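Local coordinates for thermosome subunit (Methanococcoides burtonii, PDB 3AQ1), which probably binds and hydrolyses ATP to help unfolded proteins fold, as a group II chaperonin crystallised here as an open-state monomer, at residues G329-E332 with H333-D336; V437-M440 with W441-D444. One frame throughout, in Å; residues are numbered along the deposited sequence.

Interactions 1 and 2 are two separate local turns, their centres 32 Å apart and their nearest atoms about 21 Å apart, and they follow one another along the chain without touching. Interaction 1 starts helix 332-355 after strand 323-329; interaction 2 carries the chain out of strand 437-439 toward strand 446-448. Their bonding is alike: a side-chain oxygen, T331 OG1 or D439 OD1, accepts from the amide three residues on, while the carbonyl of the same residue receives the amide four residues on, only weakly in interaction 2. Interaction 1 continues into a long helix; interaction 2 bends away through a beta turn. Interaction 2 lies in a part that, in relatives, is close to the nucleotide site.

Interaction 1: residues G329-E332 with H333-D336; sequences GGTE and HVVD
T331 and V334 meet almost at a right angle across the first turn of helix 332-355, and E332 joins D336 alongside them, D336 N donating weakly to E332 O at 3.4 Å. The E332 chain is bent at its second torsion (chi2 94°), and E332 OE2 ends 4.8 Å from D336 OD2, a like-charged neighbour that probably gains some relief from a long, weak ion pair of D336 with K155. The T331 hydroxyl stands between its own backbone N and carbonyl carbon (chi1 75°), which turns OG1 toward the helix amides. There it accepts from V334 N, with T331 OG1 to V334 N measuring 3.0 Å and the N-H pointing almost straight at the oxygen (172°). The T331 carbonyl takes the next amide: T331 O lies 3.3 Å from V335 N, with the donor tilted somewhat out of the carbonyl plane. T331 is thus the N-cap, its side chain and carbonyl together engaging two amides at the helix start. In group II chaperonins the corresponding helix belongs to the intermediate domain, and the turn here leads into it directly from strand 323-329. V334 packs its two methyls inside the turn: CG2 beside the T331 hydroxyl, CG1 against the glycines, with V334 CG1 4.0 Å from G329 CA. With an alanine at V334 the capping amide stays, but the methyl packing on T331 and the glycines is likely to be lost, leaving a gap inside the turn. V335 reaches G329 with CG2, V335 CG2 lying 3.3 Å from G329 N.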
ATOM      1  N   GLY A 329      -4.947 -11.517  18.302  1.00 68.66           N
ATOM      2  CA  GLY A 329      -5.013 -10.471  19.312  1.00 68.98           C
ATOM      3  C   GLY A 329      -5.713 -10.991  20.558  1.00 70.68           C
ATOM      4  O   GLY A 329      -6.277 -12.083  20.526  1.00 61.18           O
ATOM      5  N   GLY A 330      -5.687 -10.228  21.650  1.00 68.99           N
ATOM      6  CA  GLY A 330      -6.321 -10.681  22.877  1.00 58.93           C
ATOM      7  C   GLY A 330      -7.801 -10.991  22.707  1.00 61.65           C
ATOM      8  O   GLY A 330      -8.291 -12.029  23.166  1.00 59.07           O
ATOM      9  N   THR A 331      -8.512 -10.087  22.032  1.00 67.72           N
ATOM     10  CA  THR A 331      -9.971 -10.153  21.914  1.00 73.20           C
ATOM     11  C   THR A 331     -10.456  -9.922  20.486  1.00 72.13           C
ATOM     12  O   THR A 331      -9.687  -9.558  19.606  1.00 71.49           O
ATOM     13  CB  THR A 331     -10.650  -9.053  22.768  1.00 74.26           C
ATOM     14  OG1 THR A 331     -10.502  -7.779  22.121  1.00 62.18           O
ATOM     15  CG2 THR A 331     -10.030  -8.982  24.151  1.00 77.48           C
ATOM     16  N   GLU A 332     -11.753 -10.113  20.273  1.00 79.68           N
ATOM     17  CA  GLU A 332     -12.394  -9.717  19.029  1.00 82.71           C
ATOM     18  C   GLU A 332     -12.045  -8.285  18.639  1.00 79.62           C
ATOM     19  O   GLU A 332     -11.676  -8.019  17.497  1.00 76.26           O
ATOM     20  CB  GLU A 332     -13.910  -9.811  19.176  1.00103.14           C
ATOM     21  CG  GLU A 332     -14.677  -9.398  17.932  1.00106.81           C
ATOM     22  CD  GLU A 332     -15.001 -10.579  17.047  1.00106.39           C
ATOM     23  OE1 GLU A 332     -14.961 -11.727  17.548  1.00 99.89           O
ATOM     24  OE2 GLU A 332     -15.302 -10.358  15.856  1.00109.26           O
ATOM     25  N   HIS A 333     -12.175  -7.350  19.577  1.00 85.81           N
ATOM     26  CA  HIS A 333     -12.031  -5.942  19.213  1.00 85.10           C
ATOM     27  C   HIS A 333     -10.578  -5.481  19.027  1.00 68.17           C
ATOM     28  O   HIS A 333     -10.306  -4.596  18.214  1.00 60.65           O
ATOM     29  CB  HIS A 333     -12.813  -5.008  20.154  1.00 95.86           C
ATOM     30  CG  HIS A 333     -12.960  -3.613  19.621  1.00105.23           C
ATOM     31  ND1 HIS A 333     -13.871  -3.285  18.639  1.00109.37           N
ATOM     32  CD2 HIS A 333     -12.294  -2.469  19.912  1.00106.49           C
ATOM     33  CE1 HIS A 333     -13.771  -1.998  18.357  1.00110.28           C
ATOM     34  NE2 HIS A 333     -12.819  -1.479  19.115  1.00108.75           N
ATOM     35  N   VAL A 334      -9.656  -6.074  19.782  1.00 63.06           N
ATOM     36  CA  VAL A 334      -8.228  -5.825  19.592  1.00 68.74           C
ATOM     37  C   VAL A 334      -7.840  -6.144  18.149  1.00 59.33           C
ATOM     38  O   VAL A 334      -7.190  -5.369  17.447  1.00 59.17           O
ATOM     39  CB  VAL A 334      -7.386  -6.727  20.529  1.00 78.59           C
ATOM     40  CG1 VAL A 334      -5.902  -6.632  20.201  1.00 71.62           C
ATOM     41  CG2 VAL A 334      -7.640  -6.370  21.977  1.00 85.41           C
ATOM     42  N   VAL A 335      -8.271  -7.301  17.701  1.00 52.82           N
ATOM     43  CA  VAL A 335      -7.881  -7.779  16.398  1.00 55.68           C
ATOM     44  C   VAL A 335      -8.466  -6.956  15.247  1.00 63.11           C
ATOM     45  O   VAL A 335      -7.875  -6.907  14.170  1.00 68.70           O
ATOM     46  CB  VAL A 335      -8.220  -9.263  16.274  1.00 54.86           C
ATOM     47  CG1 VAL A 335      -9.159  -9.504  15.117  1.00 58.71           C
ATOM     48  CG2 VAL A 335      -6.948 -10.068  16.181  1.00 49.04           C
ATOM     49  N   ASP A 336      -9.608  -6.299  15.460  1.00 61.27           N
ATOM     50  CA  ASP A 336     -10.136  -5.397  14.433  1.00 58.86           C
ATOM     51  C   ASP A 336      -9.186  -4.223  14.199  1.00 62.46           C
ATOM     52  O   ASP A 336      -8.881  -3.884  13.053  1.00 67.33           O
ATOM     53  CB  ASP A 336     -11.532  -4.879  14.782  1.00 56.50           C
ATOM     54  CG  ASP A 336     -12.596  -5.953  14.693  1.00 75.15           C
ATOM     55  OD1 ASP A 336     -12.428  -6.914  13.911  1.00 80.25           O
ATOM     56  OD2 ASP A 336     -13.610  -5.835  15.413  1.00 86.14           O
TER

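Interaction 2: residues V437-M440 with W441-D444; sequences VVDM and WEND
W441 meets D439 on leaving the strand: its amide donates weakly to the aspartate carboxylate, W441 N lying 3.1 Å from D439 OD1. The ring leads away from this turn to rest on V358 and V360 of strand 357-360, and K106 adds a cation-pi contact to it. E442 supplies the straighter bond to the same oxygen, E442 N to D439 OD1 at 3.2 Å with an N-H angle of 166°. The first torsion of D439 (chi1 -166°) sets CG beside the carbonyl carbon, which carries the carboxylate forward to the amides of W441 and E442, and E442 N approaches from above the carboxylate plane. One carboxylate oxygen therefore receives two amides, with a weak third bond from N427. The weak W441 bond gives an Asx turn at the end of strand 437-439, which pairs with strand 428-430 in an antiparallel hairpin; as in other group II chaperonins, this hairpin belongs to the equatorial domain and probably lies close to the nucleotide site. The aliphatic part of E442 runs past D439 obliquely, E442 CG 3.9 Å from D439 CG, and the two carboxylates are turned nearly perpendicular. With D439 OD1 5.1 Å from E442 OE1, any mutual repulsion is probably offset at D439 by the amides that OD1 accepts. N443 then crosses V438 at about a right angle, N443 ND2 lying 3.4 Å from V438 CG2. Its backbone amide gives a weak bond to D439 O. D444 ends a type I turn, D444 N donating to W441 O at 3.0 Å, and its carboxylate forms a salt bridge with K106, whose NZ also bonds W441 O.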
ATOM      1  N   VAL A 437      11.914  22.795  16.557  1.00 67.44           N
ATOM      2  CA  VAL A 437      12.504  22.286  15.334  1.00 57.30           C
ATOM      3  C   VAL A 437      13.540  21.221  15.675  1.00 66.63           C
ATOM      4  O   VAL A 437      14.463  21.466  16.447  1.00 70.30           O
ATOM      5  CB  VAL A 437      13.183  23.386  14.541  1.00 47.74           C
ATOM      6  CG1 VAL A 437      13.951  22.770  13.398  1.00 49.01           C
ATOM      7  CG2 VAL A 437      12.160  24.372  14.031  1.00 40.48           C
ATOM      8  N   VAL A 438      13.385  20.036  15.097  1.00 68.32           N
ATOM      9  CA  VAL A 438      14.211  18.896  15.475  1.00 61.63           C
ATOM     10  C   VAL A 438      14.458  17.961  14.290  1.00 63.63           C
ATOM     11  O   VAL A 438      13.917  18.190  13.196  1.00 58.71           O
ATOM     12  CB  VAL A 438      13.559  18.112  16.636  1.00 56.98           C
ATOM     13  CG1 VAL A 438      13.699  18.882  17.957  1.00 54.88           C
ATOM     14  CG2 VAL A 438      12.092  17.825  16.337  1.00 38.65           C
ATOM     15  N   ASP A 439      15.279  16.925  14.506  1.00 63.93           N
ATOM     16  CA  ASP A 439      15.577  15.922  13.469  1.00 65.55           C
ATOM     17  C   ASP A 439      14.344  15.051  13.180  1.00 62.09           C
ATOM     18  O   ASP A 439      14.030  14.131  13.935  1.00 63.06           O
ATOM     19  CB  ASP A 439      16.771  15.050  13.883  1.00 73.94           C
ATOM     20  CG  ASP A 439      17.333  14.230  12.730  1.00 76.01           C
ATOM     21  OD1 ASP A 439      16.542  13.572  12.026  1.00 74.17           O
ATOM     22  OD2 ASP A 439      18.568  14.244  12.527  1.00 78.34           O
ATOM     23  N   MET A 440      13.641  15.349  12.093  1.00 51.26           N
ATOM     24  CA  MET A 440      12.355  14.716  11.838  1.00 53.12           C
ATOM     25  C   MET A 440      12.454  13.207  11.609  1.00 62.95           C
ATOM     26  O   MET A 440      11.459  12.486  11.750  1.00 65.00           O
ATOM     27  CB  MET A 440      11.637  15.400  10.674  1.00 56.17           C
ATOM     28  CG  MET A 440      11.115  16.801  10.998  1.00 29.26           C
ATOM     29  SD  MET A 440       9.618  16.864  11.984  1.00 66.75           S
ATOM     30  CE  MET A 440      10.271  16.968  13.634  1.00 46.01           C
ATOM     31  N   TRP A 441      13.648  12.735  11.254  1.00 57.11           N
ATOM     32  CA  TRP A 441      13.900  11.307  11.187  1.00 57.01           C
ATOM     33  C   TRP A 441      13.950  10.705  12.602  1.00 64.29           C
ATOM     34  O   TRP A 441      13.212   9.777  12.911  1.00 70.20           O
ATOM     35  CB  TRP A 441      15.191  11.009  10.421  1.00 65.01           C
ATOM     36  CG  TRP A 441      15.550   9.541  10.423  1.00 69.36           C
ATOM     37  CD1 TRP A 441      16.435   8.918  11.252  1.00 68.52           C
ATOM     38  CD2 TRP A 441      15.007   8.520   9.576  1.00 62.39           C
ATOM     39  NE1 TRP A 441      16.484   7.578  10.968  1.00 65.84           N
ATOM     40  CE2 TRP A 441      15.616   7.305   9.945  1.00 63.97           C
ATOM     41  CE3 TRP A 441      14.067   8.516   8.541  1.00 53.01           C
ATOM     42  CZ2 TRP A 441      15.319   6.098   9.314  1.00 66.61           C
ATOM     43  CZ3 TRP A 441      13.767   7.325   7.923  1.00 51.68           C
ATOM     44  CH2 TRP A 441      14.394   6.127   8.309  1.00 63.77           C
ATOM     45  N   GLU A 442      14.812  11.238  13.460  1.00 64.21           N
ATOM     46  CA  GLU A 442      14.833  10.815  14.854  1.00 70.41           C
ATOM     47  C   GLU A 442      13.436  10.838  15.472  1.00 74.80           C
ATOM     48  O   GLU A 442      13.176  10.131  16.444  1.00 76.22           O
ATOM     49  CB  GLU A 442      15.779  11.692  15.679  1.00 77.93           C
ATOM     50  CG  GLU A 442      17.245  11.450  15.397  1.00 90.90           C
ATOM     51  CD  GLU A 442      17.616   9.995  15.570  1.00107.50           C
ATOM     52  OE1 GLU A 442      18.060   9.379  14.575  1.00114.72           O
ATOM     53  OE2 GLU A 442      17.449   9.462  16.694  1.00107.74           O
ATOM     54  N   ASN A 443      12.541  11.644  14.901  1.00 71.48           N
ATOM     55  CA  ASN A 443      11.208  11.843  15.467  1.00 69.40           C
ATOM     56  C   ASN A 443      10.069  11.184  14.689  1.00 69.18           C
ATOM     57  O   ASN A 443       8.898  11.542  14.851  1.00 65.06           O
ATOM     58  CB  ASN A 443      10.924  13.332  15.668  1.00 76.79           C
ATOM     59  CG  ASN A 443      11.338  13.823  17.045  1.00 88.54           C
ATOM     60  OD1 ASN A 443      10.632  13.598  18.028  1.00 97.28           O
ATOM     61  ND2 ASN A 443      12.485  14.498  17.121  1.00 87.27           N
ATOM     62  N   ASP A 444      10.426  10.225  13.841  1.00 73.91           N
ATOM     63  CA  ASP A 444       9.455   9.340  13.196  1.00 60.83           C
ATOM     64  C   ASP A 444       8.369  10.085  12.416  1.00 60.84           C
ATOM     65  O   ASP A 444       7.189   9.720  12.451  1.00 65.98           O
ATOM     66  CB  ASP A 444       8.841   8.405  14.237  1.00 53.43           C
ATOM     67  CG  ASP A 444       9.893   7.574  14.960  1.00 70.50           C
ATOM     68  OD1 ASP A 444      10.893   7.191  14.307  1.00 73.67           O
ATOM     69  OD2 ASP A 444       9.724   7.306  16.174  1.00 73.13           O
TER